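Local coordinates for protein translation elongation factor 1A (Methanosarcina mazei, PDB 3WND) that binds cysteinyl-tRNA(Cys) in its GTP-bound form and is probably a translation elongation factor related to SelB, EF-Tu and aIF2 gamma, at residues E187-P192 / Q216-D221; R194-H199 / G270-D275; I234-I239 / M257-V262. All coordinates share one frame; numbering follows the deposited sequence.

Interaction 1 (E187-P192 / Q216-D221); sequences ELNSLP and QGISKD
With its CG lodged between its own backbone N and carbonyl carbon (chi1 64°) and the chain extended beyond, Gln-216 swings its amide past Leu-191, at about a right angle to that side chain, to the carbonyl of Pro-192. Gln-216 NE2 donates to Pro-192 O at 2.9 Å, a fairly straight bond (164° at the hydrogen) that lies in the plane of the carbonyl and of the amide alike and so fixes the turn of the amide. Leu-191 CB packs 3.5 Å from Gln-216 NE2, while Leu-191 CD1 reaches the amide carbon. Gln-216 OE1 takes a weak hydrogen bond from Gln-349 NE2. Replacing Gln-216 by a leucine would probably leave Pro-192 O without its amide donor and the end of the loop freer to shift.

The backbone grips at Gly-217. Gly-217 N donates to Leu-188 O at 2.9 Å from above the carbonyl plane; Leu-191 N, 3.1 Å from the same Leu-188 O, comes from the opposite face, so one oxygen both closes the turn and ties it to the second segment. Gly-217 CA offers a C-H to Asn-189 O at 3.4 Å and passes 3.0 Å from Leu-191 O, a close approach that the lack of a side chain makes possible. Beyond it, a water donates to Leu-191 O at 2.7 Å and accepts from Ile-218 N at 2.8 Å. Ile-218 CG1 and CD1 lie against Asn-189 CB and CG, while Asn-189 OD1 accepts from Ala-251 N.

The linker after helix 167-187 is thus fastened to the beta domain largely through main-chain carbonyls, a chemistry that depends more on backbone shape than on the side chains of the linker.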
ATOM      1  N   GLU A 187      11.677 -13.046  -7.417  1.00 15.58           N
ATOM      2  CA  GLU A 187      12.811 -13.402  -6.537  1.00 16.04           C
ATOM      3  C   GLU A 187      12.312 -13.824  -5.160  1.00 14.47           C
ATOM      4  O   GLU A 187      12.991 -14.583  -4.487  1.00 20.96           O
ATOM      5  CB  GLU A 187      13.807 -12.254  -6.383  1.00 14.47           C
ATOM      6  CG  GLU A 187      14.498 -11.898  -7.689  1.00 17.98           C
ATOM      7  CD  GLU A 187      15.450 -10.757  -7.507  1.00 23.13           C
ATOM      8  OE1 GLU A 187      16.009 -10.506  -6.433  1.00 24.82           O
ATOM      9  OE2 GLU A 187      15.743 -10.116  -8.546  1.00 30.51           O
ATOM     10  N   LEU A 188      11.176 -13.314  -4.745  1.00 13.54           N
ATOM     11  CA  LEU A 188      10.615 -13.594  -3.431  1.00 12.38           C
ATOM     12  C   LEU A 188       9.894 -14.936  -3.379  1.00 12.38           C
ATOM     13  O   LEU A 188       9.467 -15.359  -2.270  1.00 13.55           O
ATOM     14  CB  LEU A 188       9.622 -12.471  -3.092  1.00 13.59           C
ATOM     15  CG  LEU A 188      10.159 -11.022  -2.988  1.00 14.26           C
ATOM     16  CD1 LEU A 188       9.021 -10.073  -2.621  1.00 15.50           C
ATOM     17  CD2 LEU A 188      11.342 -10.939  -1.995  1.00 16.09           C
ATOM     18  N   ASN A 189       9.728 -15.600  -4.535  1.00 13.53           N
ATOM     19  CA  ASN A 189       8.914 -16.848  -4.559  1.00 13.95           C
ATOM     20  C   ASN A 189       9.553 -17.908  -3.685  1.00 12.94           C
ATOM     21  O   ASN A 189       8.828 -18.795  -3.235  1.00 15.55           O
ATOM     22  CB  ASN A 189       8.820 -17.392  -5.985  1.00 15.03           C
ATOM     23  CG  ASN A 189       7.811 -16.603  -6.835  1.00 17.10           C
ATOM     24  OD1 ASN A 189       7.123 -15.680  -6.364  1.00 15.58           O
ATOM     25  ND2 ASN A 189       7.785 -16.943  -8.136  1.00 19.63           N
ATOM     26  N   SER A 190      10.916 -17.856  -3.523  1.00 13.89           N
ATOM     27  CA  SER A 190      11.632 -18.930  -2.751  1.00 12.53           C
ATOM     28  C   SER A 190      11.458 -18.761  -1.233  1.00 13.25           C
ATOM     29  O   SER A 190      11.875 -19.649  -0.485  1.00 16.63           O
ATOM     30  CB  SER A 190      13.100 -18.927  -3.113  1.00 18.95           C
ATOM     31  OG  SER A 190      13.624 -17.631  -3.026  1.00 16.96           O
ATOM     32  N   LEU A 191      10.866 -17.636  -0.780  1.00 14.20           N
ATOM     33  CA  LEU A 191      10.675 -17.395   0.654  1.00 14.64           C
ATOM     34  C   LEU A 191       9.426 -18.130   1.178  1.00 14.82           C
ATOM     35  O   LEU A 191       8.558 -18.552   0.363  1.00 15.09           O
ATOM     36  CB  LEU A 191      10.490 -15.917   0.936  1.00 13.46           C
ATOM     37  CG  LEU A 191      11.700 -15.014   0.623  1.00 12.99           C
ATOM     38  CD1 LEU A 191      11.428 -13.559   0.832  1.00 15.03           C
ATOM     39  CD2 LEU A 191      12.936 -15.375   1.483  1.00 20.19           C
ATOM     40  N   PRO A 192       9.326 -18.315   2.495  1.00 14.38           N
ATOM     41  CA  PRO A 192       8.042 -18.826   3.041  1.00 16.25           C
ATOM     42  C   PRO A 192       6.880 -17.924   2.696  1.00 14.69           C
ATOM     43  O   PRO A 192       7.051 -16.699   2.694  1.00 15.27           O
ATOM     44  CB  PRO A 192       8.296 -18.861   4.533  1.00 14.47           C
ATOM     45  CG  PRO A 192       9.819 -19.042   4.670  1.00 16.53           C
ATOM     46  CD  PRO A 192      10.412 -18.209   3.498  1.00 14.02           C
ATOM     47  N   GLN A 216       5.070 -12.540  -0.230  1.00 14.44           N
ATOM     48  CA  GLN A 216       6.281 -13.290  -0.534  1.00 12.05           C
ATOM     49  C   GLN A 216       5.899 -14.777  -0.640  1.00 12.22           C
ATOM     50  O   GLN A 216       4.821 -15.191  -0.087  1.00 14.70           O
ATOM     51  CB  GLN A 216       7.412 -13.030   0.502  1.00 13.20           C
ATOM     52  CG  GLN A 216       7.013 -13.516   1.881  1.00 11.68           C
ATOM     53  CD  GLN A 216       8.116 -13.314   2.895  1.00 12.05           C
ATOM     54  OE1 GLN A 216       8.542 -12.191   3.117  1.00 19.28           O
ATOM     55  NE2 GLN A 216       8.577 -14.428   3.505  1.00 14.41           N
ATOM     56  N   GLY A 217       6.792 -15.555  -1.247  1.00 13.78           N
ATOM     57  CA  GLY A 217       6.616 -16.980  -1.380  1.00 12.41           C
ATOM     58  C   GLY A 217       5.595 -17.297  -2.470  1.00 15.79           C
ATOM     59  O   GLY A 217       5.229 -16.465  -3.297  1.00 14.86           O
ATOM     60  N   ILE A 218       5.160 -18.548  -2.438  1.00 13.63           N
ATOM     61  CA  ILE A 218       4.091 -19.012  -3.340  1.00 13.87           C
ATOM     62  C   ILE A 218       3.082 -19.714  -2.454  1.00 15.61           C
ATOM     63  O   ILE A 218       3.402 -20.712  -1.813  1.00 18.14           O
ATOM     64  CB  ILE A 218       4.577 -19.987  -4.438  1.00 14.90           C
ATOM     65  CG1 ILE A 218       5.700 -19.349  -5.246  1.00 15.46           C
ATOM     66  CG2 ILE A 218       3.385 -20.413  -5.344  1.00 13.76           C
ATOM     67  CD1 ILE A 218       6.246 -20.195  -6.390  1.00 14.63           C
ATOM     68  N   SER A 219       1.840 -19.175  -2.408  1.00 14.89           N
ATOM     69  CA  SER A 219       0.804 -19.828  -1.594  1.00 14.88           C
ATOM     70  C   SER A 219       0.168 -20.922  -2.465  1.00 14.79           C
ATOM     71  O   SER A 219       0.002 -20.751  -3.656  1.00 14.77           O
ATOM     72  CB  SER A 219      -0.257 -18.769  -1.168  1.00 16.87           C
ATOM     73  OG  SER A 219      -1.285 -19.356  -0.465  1.00 18.67           O
ATOM     74  N   LYS A 220      -0.098 -22.084  -1.889  1.00 14.71           N
ATOM     75  CA  LYS A 220      -0.630 -23.200  -2.667  1.00 20.96           C
ATOM     76  C   LYS A 220      -1.972 -23.624  -2.152  1.00 17.53           C
ATOM     77  O   LYS A 220      -2.234 -23.629  -0.931  1.00 15.16           O
ATOM     78  CB  LYS A 220       0.341 -24.384  -2.589  1.00 22.70           C
ATOM     79  CG  LYS A 220       1.657 -24.148  -3.351  1.00 23.91           C
ATOM     80  CD  LYS A 220       2.666 -25.277  -3.094  1.00 30.02           C
ATOM     81  CE  LYS A 220       2.292 -26.599  -3.707  1.00 43.18           C
ATOM     82  NZ  LYS A 220       2.362 -26.430  -5.200  1.00 55.85           N
ATOM     83  N   ASP A 221      -2.845 -23.978  -3.113  1.00 16.32           N
ATOM     84  CA  ASP A 221      -4.154 -24.523  -2.724  1.00 17.41           C
ATOM     85  C   ASP A 221      -3.950 -25.771  -1.867  1.00 15.09           C
ATOM     86  O   ASP A 221      -3.048 -26.575  -2.102  1.00 17.30           O
ATOM     87  CB  ASP A 221      -4.935 -24.803  -4.020  1.00 18.63           C
ATOM     88  CG  ASP A 221      -6.417 -25.109  -3.761  1.00 19.28           C
ATOM     89  OD1 ASP A 221      -6.980 -24.877  -2.686  1.00 25.51           O
ATOM     90  OD2 ASP A 221      -7.039 -25.523  -4.739  1.00 24.73           O
TER
HETATM   91  O   HOH W   1       6.565 -20.149  -0.550  1.00 16.78           O

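Interaction 2 (R194-H199 / G270-D275); sequences RIFIDH and GFIISD
Ile-272 and Phe-196 stand side by side on one face of an antiparallel strand pair and point the same way. From the backbone outward, Ile-272 CB lies near Ile-195 O, and its CG2 branch settles 3.6 Å from that same Ile-195 O. The other branch, CG1, is anti to the carbonyl carbon (chi1 -64°), which lays it beside the ring: Ile-272 CG1 is 3.7 Å from Phe-196 CD1. At the tip, Ile-272 CD1 touches Phe-196 CE1 and ends 3.6 Å from Arg-194 NH2.

Arg-194 bends at its third torsion (71°), and Phe-196 CE1 sits over one face of the guanidinium near its rim, while NH2 comes to the edge of the ring in its plane. The charge is met by Glu-277, which binds NE and also Ser-274 OG, and by Asp-350 at NH2. On the other face, Ile-197 CD1 fits between Phe-271 CB and Ile-273 CG1, 3.9 Å from each.

The ladder is firm in the middle, where Ile-195 N to Ile-273 O and Ile-273 N to Ile-195 O are both 2.8 Å. Pairing runs out into the loop as Ile-197 N donates to Phe-271 O and Gly-270 N to Ile-197 O. Strand 194-203 also pairs with 207-216, and 272-274 with 224-228, a curled antiparallel arrangement consistent with the domain II beta barrel of SelB and EF-Tu relatives.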
ATOM      1  N   ARG A 194       3.713 -15.572   2.682  1.00 13.84           N
ATOM      2  CA  ARG A 194       2.907 -14.723   3.568  1.00 11.96           C
ATOM      3  C   ARG A 194       1.853 -14.066   2.722  1.00 13.90           C
ATOM      4  O   ARG A 194       2.198 -13.593   1.596  1.00 13.80           O
ATOM      5  CB  ARG A 194       3.762 -13.581   4.216  1.00 14.50           C
ATOM      6  CG  ARG A 194       4.971 -14.103   4.942  1.00 13.04           C
ATOM      7  CD  ARG A 194       5.797 -12.925   5.509  1.00 14.63           C
ATOM      8  NE  ARG A 194       5.145 -12.245   6.625  1.00 14.87           N
ATOM      9  CZ  ARG A 194       5.241 -10.908   6.856  1.00 15.54           C
ATOM     10  NH1 ARG A 194       5.759 -10.033   5.932  1.00 14.18           N
ATOM     11  NH2 ARG A 194       4.709 -10.380   7.973  1.00 14.18           N
ATOM     12  N   ILE A 195       0.632 -14.001   3.243  0.98 13.58           N
ATOM     13  CA  ILE A 195      -0.475 -13.328   2.543  0.98 13.50           C
ATOM     14  C   ILE A 195      -1.040 -12.299   3.506  0.98 11.78           C
ATOM     15  O   ILE A 195      -1.369 -12.609   4.667  0.98 16.50           O
ATOM     16  CB  ILE A 195      -1.569 -14.367   2.121  0.98 13.29           C
ATOM     17  CG1 ILE A 195      -0.920 -15.467   1.197  0.98 15.91           C
ATOM     18  CG2 ILE A 195      -2.739 -13.617   1.364  0.98 14.93           C
ATOM     19  CD1 ILE A 195      -0.726 -16.796   2.010  0.98 22.57           C
ATOM     20  N   PHE A 196      -1.187 -11.053   3.039  1.00 13.37           N
ATOM     21  CA  PHE A 196      -1.834  -9.995   3.880  1.00 13.84           C
ATOM     22  C   PHE A 196      -3.285  -9.880   3.448  1.00 13.44           C
ATOM     23  O   PHE A 196      -3.578  -9.886   2.295  1.00 15.32           O
ATOM     24  CB  PHE A 196      -1.186  -8.620   3.594  1.00 14.22           C
ATOM     25  CG  PHE A 196       0.154  -8.386   4.264  1.00 13.74           C
ATOM     26  CD1 PHE A 196       0.793  -9.406   5.006  1.00 18.10           C
ATOM     27  CD2 PHE A 196       0.764  -7.146   4.132  1.00 16.15           C
ATOM     28  CE1 PHE A 196       2.070  -9.171   5.567  1.00 18.68           C
ATOM     29  CE2 PHE A 196       2.028  -6.934   4.713  1.00 18.61           C
ATOM     30  CZ  PHE A 196       2.652  -7.930   5.397  1.00 23.68           C
ATOM     31  N   ILE A 197      -4.192  -9.916   4.391  1.00 14.26           N
ATOM     32  CA  ILE A 197      -5.579  -9.854   4.141  1.00 13.15           C
ATOM     33  C   ILE A 197      -6.149  -8.454   4.209  1.00 16.59           C
ATOM     34  O   ILE A 197      -5.889  -7.751   5.162  1.00 14.65           O
ATOM     35  CB  ILE A 197      -6.295 -10.697   5.247  1.00 14.84           C
ATOM     36  CG1 ILE A 197      -5.928 -12.231   5.077  1.00 15.58           C
ATOM     37  CG2 ILE A 197      -7.801 -10.431   5.180  1.00 18.36           C
ATOM     38  CD1 ILE A 197      -6.308 -13.041   6.305  1.00 16.74           C
ATOM     39  N   ASP A 198      -6.856  -8.012   3.152  1.00 14.26           N
ATOM     40  CA  ASP A 198      -7.388  -6.650   3.228  1.00 15.99           C
ATOM     41  C   ASP A 198      -8.906  -6.656   3.450  1.00 19.64           C
ATOM     42  O   ASP A 198      -9.483  -5.620   3.886  1.00 16.27           O
ATOM     43  CB  ASP A 198      -7.011  -5.757   1.994  1.00 17.39           C
ATOM     44  CG  ASP A 198      -7.173  -6.431   0.699  1.00 23.05           C
ATOM     45  OD1 ASP A 198      -8.306  -6.695   0.279  1.00 20.73           O
ATOM     46  OD2 ASP A 198      -6.163  -6.636   0.039  1.00 22.54           O
ATOM     47  N   HIS A 199      -9.561  -7.805   3.155  1.00 16.41           N
ATOM     48  CA  HIS A 199     -11.029  -7.891   3.385  1.00 16.65           C
ATOM     49  C   HIS A 199     -11.312  -9.336   3.739  1.00 14.74           C
ATOM     50  O   HIS A 199     -10.651 -10.267   3.302  1.00 17.37           O
ATOM     51  CB  HIS A 199     -11.835  -7.542   2.124  1.00 16.30           C
ATOM     52  CG  HIS A 199     -11.714  -6.139   1.712  1.00 18.43           C
ATOM     53  ND1 HIS A 199     -10.627  -5.688   0.939  1.00 21.19           N
ATOM     54  CD2 HIS A 199     -12.534  -5.000   1.977  1.00 22.96           C
ATOM     55  CE1 HIS A 199     -10.786  -4.314   0.701  1.00 23.64           C
ATOM     56  NE2 HIS A 199     -11.973  -3.912   1.312  1.00 26.08           N
ATOM     57  N   GLY A 270      -5.486  -6.706   7.923  1.00 14.70           N
ATOM     58  CA  GLY A 270      -4.296  -6.624   8.735  1.00 14.40           C
ATOM     59  C   GLY A 270      -3.822  -8.003   9.218  1.00 16.46           C
ATOM     60  O   GLY A 270      -2.655  -8.166   9.596  1.00 19.15           O
ATOM     61  N   PHE A 271      -4.724  -8.969   9.202  1.00 17.14           N
ATOM     62  CA  PHE A 271      -4.344 -10.324   9.572  1.00 16.80           C
ATOM     63  C   PHE A 271      -3.457 -10.883   8.498  1.00 15.56           C
ATOM     64  O   PHE A 271      -3.508 -10.439   7.316  1.00 15.15           O
ATOM     65  CB  PHE A 271      -5.650 -11.183   9.708  1.00 15.80           C
ATOM     66  CG  PHE A 271      -6.327 -11.021  11.073  1.00 18.85           C
ATOM     67  CD1 PHE A 271      -6.352  -9.788  11.730  1.00 18.44           C
ATOM     68  CD2 PHE A 271      -6.954 -12.115  11.668  1.00 20.11           C
ATOM     69  CE1 PHE A 271      -7.013  -9.662  12.994  1.00 17.02           C
ATOM     70  CE2 PHE A 271      -7.590 -11.969  12.899  1.00 22.75           C
ATOM     71  CZ  PHE A 271      -7.624 -10.797  13.572  1.00 20.61           C
ATOM     72  N   ILE A 272      -2.656 -11.860   8.844  1.00 13.04           N
ATOM     73  CA  ILE A 272      -1.671 -12.423   7.941  1.00 13.01           C
ATOM     74  C   ILE A 272      -1.817 -13.943   7.937  1.00 13.06           C
ATOM     75  O   ILE A 272      -1.963 -14.589   9.012  1.00 17.20           O
ATOM     76  CB  ILE A 272      -0.226 -12.121   8.475  1.00 15.22           C
ATOM     77  CG1 ILE A 272       0.009 -10.569   8.473  1.00 15.14           C
ATOM     78  CG2 ILE A 272       0.812 -12.761   7.542  1.00 16.08           C
ATOM     79  CD1 ILE A 272       1.308 -10.181   9.205  1.00 15.92           C
ATOM     80  N   ILE A 273      -1.756 -14.516   6.748  1.00 12.96           N
ATOM     81  CA  ILE A 273      -1.709 -15.935   6.656  1.00 14.54           C
ATOM     82  C   ILE A 273      -0.235 -16.287   6.403  1.00 14.57           C
ATOM     83  O   ILE A 273       0.406 -15.825   5.388  1.00 13.19           O
ATOM     84  CB  ILE A 273      -2.555 -16.503   5.456  1.00 15.80           C
ATOM     85  CG1 ILE A 273      -4.070 -16.209   5.756  1.00 15.30           C
ATOM     86  CG2 ILE A 273      -2.262 -17.996   5.240  1.00 14.04           C
ATOM     87  CD1 ILE A 273      -4.974 -16.365   4.547  1.00 20.74           C
ATOM     88  N   SER A 274       0.319 -17.141   7.253  1.00 15.17           N
ATOM     89  CA  SER A 274       1.683 -17.558   7.168  1.00 15.79           C
ATOM     90  C   SER A 274       1.895 -18.608   8.205  1.00 16.94           C
ATOM     91  O   SER A 274       1.054 -18.792   9.120  1.00 17.65           O
ATOM     92  CB  SER A 274       2.715 -16.430   7.301  1.00 19.76           C
ATOM     93  OG  SER A 274       3.000 -16.173   8.594  1.00 21.96           O
ATOM     94  N   ASP A 275       3.057 -19.251   8.139  1.00 18.20           N
ATOM     95  CA  ASP A 275       3.329 -20.345   9.153  1.00 17.38           C
ATOM     96  C   ASP A 275       3.797 -19.755  10.478  1.00 20.06           C
ATOM     97  O   ASP A 275       3.724 -20.413  11.503  1.00 23.59           O
ATOM     98  CB  ASP A 275       4.385 -21.277   8.592  1.00 19.63           C
ATOM     99  CG  ASP A 275       3.842 -22.216   7.549  1.00 22.88           C
ATOM    100  OD1 ASP A 275       2.612 -22.396   7.450  1.00 24.18           O
ATOM    101  OD2 ASP A 275       4.645 -22.844   6.887  1.00 27.32           O
TER

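Interaction 3 (I234-I239 / M257-V262); sequences IEIRSI and MRLKNV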
ATOM      1  N   ILE A 234      -5.179 -23.147   9.851  1.00 17.87           N
ATOM      2  CA  ILE A 234      -6.218 -23.005   8.839  1.00 16.95           C
ATOM      3  C   ILE A 234      -5.805 -23.820   7.653  1.00 15.15           C
ATOM      4  O   ILE A 234      -4.665 -24.262   7.605  1.00 19.19           O
ATOM      5  CB  ILE A 234      -6.486 -21.505   8.466  1.00 17.75           C
ATOM      6  CG1 ILE A 234      -5.173 -20.864   7.915  1.00 19.11           C
ATOM      7  CG2 ILE A 234      -6.939 -20.658   9.664  1.00 21.11           C
ATOM      8  CD1 ILE A 234      -5.404 -19.567   7.103  1.00 22.42           C
ATOM      9  N   GLU A 235      -6.777 -24.119   6.777  1.00 16.78           N
ATOM     10  CA  GLU A 235      -6.393 -24.758   5.495  1.00 14.82           C
ATOM     11  C   GLU A 235      -6.920 -23.860   4.439  1.00 17.51           C
ATOM     12  O   GLU A 235      -8.072 -23.387   4.548  1.00 19.76           O
ATOM     13  CB  GLU A 235      -7.064 -26.193   5.353  1.00 17.49           C
ATOM     14  CG  GLU A 235      -6.839 -26.857   3.965  1.00 22.85           C
ATOM     15  CD  GLU A 235      -7.693 -28.098   3.802  1.00 31.12           C
ATOM     16  OE1 GLU A 235      -8.392 -28.524   4.768  1.00 42.59           O
ATOM     17  OE2 GLU A 235      -7.723 -28.603   2.664  1.00 35.01           O
ATOM     18  N   ILE A 236      -6.124 -23.709   3.363  1.00 17.70           N
ATOM     19  CA  ILE A 236      -6.603 -23.015   2.181  1.00 20.40           C
ATOM     20  C   ILE A 236      -7.409 -23.964   1.306  1.00 18.20           C
ATOM     21  O   ILE A 236      -6.848 -24.908   0.706  1.00 19.90           O
ATOM     22  CB  ILE A 236      -5.419 -22.470   1.423  1.00 17.45           C
ATOM     23  CG1 ILE A 236      -4.681 -21.447   2.354  1.00 20.52           C
ATOM     24  CG2 ILE A 236      -5.925 -21.804   0.104  1.00 18.96           C
ATOM     25  CD1 ILE A 236      -3.495 -20.764   1.668  1.00 20.84           C
ATOM     26  N   ARG A 237      -8.735 -23.773   1.272  1.00 18.09           N
ATOM     27  CA  ARG A 237      -9.594 -24.648   0.478  1.00 19.35           C
ATOM     28  C   ARG A 237      -9.603 -24.342  -1.029  1.00 19.69           C
ATOM     29  O   ARG A 237      -9.855 -25.253  -1.843  1.00 21.78           O
ATOM     30  CB  ARG A 237     -11.038 -24.553   0.975  1.00 23.26           C
ATOM     31  CG  ARG A 237     -11.337 -25.105   2.338  1.00 28.37           C
ATOM     32  CD  ARG A 237     -12.803 -25.055   2.745  1.00 48.26           C
ATOM     33  NE  ARG A 237     -13.246 -23.694   2.981  1.00 85.49           N
ATOM     34  CZ  ARG A 237     -14.403 -23.364   3.553  1.00 54.88           C
ATOM     35  NH1 ARG A 237     -15.202 -24.284   3.911  1.00 77.39           N
ATOM     36  NH2 ARG A 237     -14.703 -22.063   3.705  1.00 49.08           N
ATOM     37  N   SER A 238      -9.407 -23.058  -1.438  1.00 16.80           N
ATOM     38  CA  SER A 238      -9.244 -22.752  -2.887  1.00 16.53           C
ATOM     39  C   SER A 238      -8.654 -21.361  -2.924  1.00 16.67           C
ATOM     40  O   SER A 238      -8.704 -20.623  -1.944  1.00 15.25           O
ATOM     41  CB  SER A 238     -10.591 -22.751  -3.654  1.00 21.13           C
ATOM     42  OG  SER A 238     -11.458 -21.820  -3.013  1.00 22.85           O
ATOM     43  N   ILE A 239      -7.995 -21.058  -4.023  1.00 14.95           N
ATOM     44  CA  ILE A 239      -7.469 -19.705  -4.254  1.00 16.38           C
ATOM     45  C   ILE A 239      -8.096 -19.277  -5.573  1.00 16.34           C
ATOM     46  O   ILE A 239      -7.982 -20.013  -6.594  1.00 17.55           O
ATOM     47  CB  ILE A 239      -5.920 -19.783  -4.397  1.00 13.36           C
ATOM     48  CG1 ILE A 239      -5.294 -20.504  -3.151  1.00 16.31           C
ATOM     49  CG2 ILE A 239      -5.350 -18.373  -4.601  1.00 17.12           C
ATOM     50  CD1 ILE A 239      -3.771 -20.600  -3.175  1.00 16.40           C
ATOM     51  N   MET A 257      -9.319 -16.110  -1.158  1.00 16.75           N
ATOM     52  CA  MET A 257      -9.108 -17.477  -0.660  1.00 17.88           C
ATOM     53  C   MET A 257     -10.252 -17.937   0.216  1.00 19.07           C
ATOM     54  O   MET A 257     -10.706 -17.219   1.181  1.00 22.17           O
ATOM     55  CB  MET A 257      -7.813 -17.592   0.180  1.00 19.41           C
ATOM     56  CG  MET A 257      -6.556 -17.193  -0.636  1.00 18.19           C
ATOM     57  SD  MET A 257      -5.118 -17.274   0.481  1.00 22.36           S
ATOM     58  CE  MET A 257      -3.835 -17.495  -0.778  1.00 23.30           C
ATOM     59  N   ARG A 258     -10.673 -19.181  -0.050  1.00 21.48           N
ATOM     60  CA  ARG A 258     -11.672 -19.838   0.825  1.00 19.31           C
ATOM     61  C   ARG A 258     -10.879 -20.507   1.899  1.00 18.83           C
ATOM     62  O   ARG A 258      -9.960 -21.331   1.613  1.00 20.45           O
ATOM     63  CB  ARG A 258     -12.473 -20.853   0.007  1.00 28.47           C
ATOM     64  CG  ARG A 258     -13.928 -20.854   0.361  1.00 46.86           C
ATOM     65  CD  ARG A 258     -14.740 -21.457  -0.783  1.00 56.15           C
ATOM     66  NE  ARG A 258     -14.858 -22.915  -0.720  1.00 69.97           N
ATOM     67  CZ  ARG A 258     -14.394 -23.779  -1.644  1.00 70.63           C
ATOM     68  NH1 ARG A 258     -13.721 -23.384  -2.771  1.00 54.05           N
ATOM     69  NH2 ARG A 258     -14.589 -25.072  -1.437  1.00 87.31           N
ATOM     70  N   LEU A 259     -11.185 -20.186   3.151  1.00 17.90           N
ATOM     71  CA  LEU A 259     -10.414 -20.756   4.284  1.00 17.93           C
ATOM     72  C   LEU A 259     -11.335 -21.710   5.087  1.00 20.74           C
ATOM     73  O   LEU A 259     -12.518 -21.412   5.347  1.00 23.53           O
ATOM     74  CB  LEU A 259     -10.008 -19.621   5.268  1.00 19.92           C
ATOM     75  CG  LEU A 259      -9.184 -18.471   4.631  1.00 18.00           C
ATOM     76  CD1 LEU A 259      -8.815 -17.555   5.797  1.00 18.27           C
ATOM     77  CD2 LEU A 259      -8.022 -19.010   3.800  1.00 19.31           C
ATOM     78  N   LYS A 260     -10.751 -22.826   5.504  1.00 19.94           N
ATOM     79  CA  LYS A 260     -11.333 -23.762   6.511  1.00 19.79           C
ATOM     80  C   LYS A 260     -10.744 -23.517   7.924  1.00 20.18           C
ATOM     81  O   LYS A 260      -9.502 -23.220   8.108  1.00 19.58           O
ATOM     82  CB  LYS A 260     -11.135 -25.264   6.088  1.00 23.43           C
ATOM     83  CG  LYS A 260     -12.010 -26.267   6.912  1.00 35.59           C
ATOM     84  CD  LYS A 260     -11.701 -27.759   6.689  1.00 51.83           C
ATOM     85  CE  LYS A 260     -11.742 -28.169   5.227  1.00 57.99           C
ATOM     86  NZ  LYS A 260     -11.266 -29.581   5.074  1.00 73.83           N
ATOM     87  N   ASN A 261     -11.630 -23.609   8.918  1.00 23.01           N
ATOM     88  CA  ASN A 261     -11.299 -23.563  10.339  1.00 22.75           C
ATOM     89  C   ASN A 261     -11.270 -22.173  10.917  1.00 24.62           C
ATOM     90  O   ASN A 261     -10.756 -21.937  12.042  1.00 26.16           O
ATOM     91  CB  ASN A 261     -10.022 -24.369  10.697  1.00 23.05           C
ATOM     92  CG  ASN A 261     -10.008 -24.806  12.141  1.00 26.08           C
ATOM     93  OD1 ASN A 261     -11.006 -25.314  12.678  1.00 30.24           O
ATOM     94  ND2 ASN A 261      -8.847 -24.659  12.773  1.00 29.23           N
ATOM     95  N   VAL A 262     -11.780 -21.211  10.154  1.00 26.07           N
ATOM     96  CA  VAL A 262     -11.857 -19.839  10.733  1.00 20.08           C
ATOM     97  C   VAL A 262     -13.095 -19.105  10.203  1.00 23.40           C
ATOM     98  O   VAL A 262     -13.549 -19.333   9.059  1.00 26.97           O
ATOM     99  CB  VAL A 262     -10.536 -19.058  10.522  1.00 19.74           C
ATOM    100  CG1 VAL A 262     -10.312 -18.778   9.016  1.00 21.58           C
ATOM    101  CG2 VAL A 262     -10.534 -17.739  11.267  1.00 21.97           C
TER
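Arg-237 and Arg-258 cross at about a right angle, each with its chain bent at the third torsion. Arg-237 leans across the neighbouring strand, its CD 3.7 Å from Lys-260 CB, and its guanidinium is sandwiched: Arg-258 NE lies over one face near the rim, Leu-259 O and Lys-260 CA over the other. The guanidinium planes stand 35° apart, with Arg-237 NE and Arg-258 NE 4.1 Å from each other, a proximity of like charges that probably costs some energy. Arg-237 CB in turn sits over the centre of the Arg-258 guanidinium. Arg-258 NH1 makes a weak, bent bond of 2.8 Å to Ser-238 OG, whose stronger partner is Gln-240.

This crowding coincides with a classic beta bulge: Arg-237 and Ser-238 both face Arg-258. Arg-237 N donates to Arg-258 O at 2.8 Å and Arg-258 N to Ser-238 O at 3.1 Å, so the register slips by one residue between strands 232-241 and 254-260, antiparallel neighbours in the sheet that probably forms the domain II barrel.

Beside the bulge, Glu-235 has its CG anti to the backbone N (chi1 173°) and Lys-260 does likewise (-166°), which sets the two chains side by side; Lys-260 NZ meets Glu-235 OE1 on its syn side in a 3.1 Å salt bridge. On the opposite face the groups are apolar. Met-257, extended beyond CG, lays its methyl CE 3.9 Å from Ile-239 CD1 and its sulfur beside Ile-236 CD1. At the far end Ile-234 splits its branches, CG2 going to Val-262 CG1 and CD1 to Leu-259 CD1.

Interactions 2 and 3 lie within the beta domain, and interaction 1 ties the linker after helix 167-187 to it; all three are away from the GDP-binding residues such as Ser-32 and Asp-123. Interactions 1 and 2 have centres about 13 Å apart and meet where Gln-216 O probably accepts a hydrogen bond from Arg-194 N at 3.0 Å. Interactions 2 and 3, about 12 Å between centres, share an apolar core: Ile-273 CG1 is 3.9 Å from Ile-234 CD1, and Ile-273 CD1 packs on Leu-259. Interaction 1, about 17 Å from interaction 3 by centres, joins that core through Ser-219, whose OG lies 3.2 Å from Met-257 CE; Asp-221 reaches the bulge at Arg-237 and Ser-238.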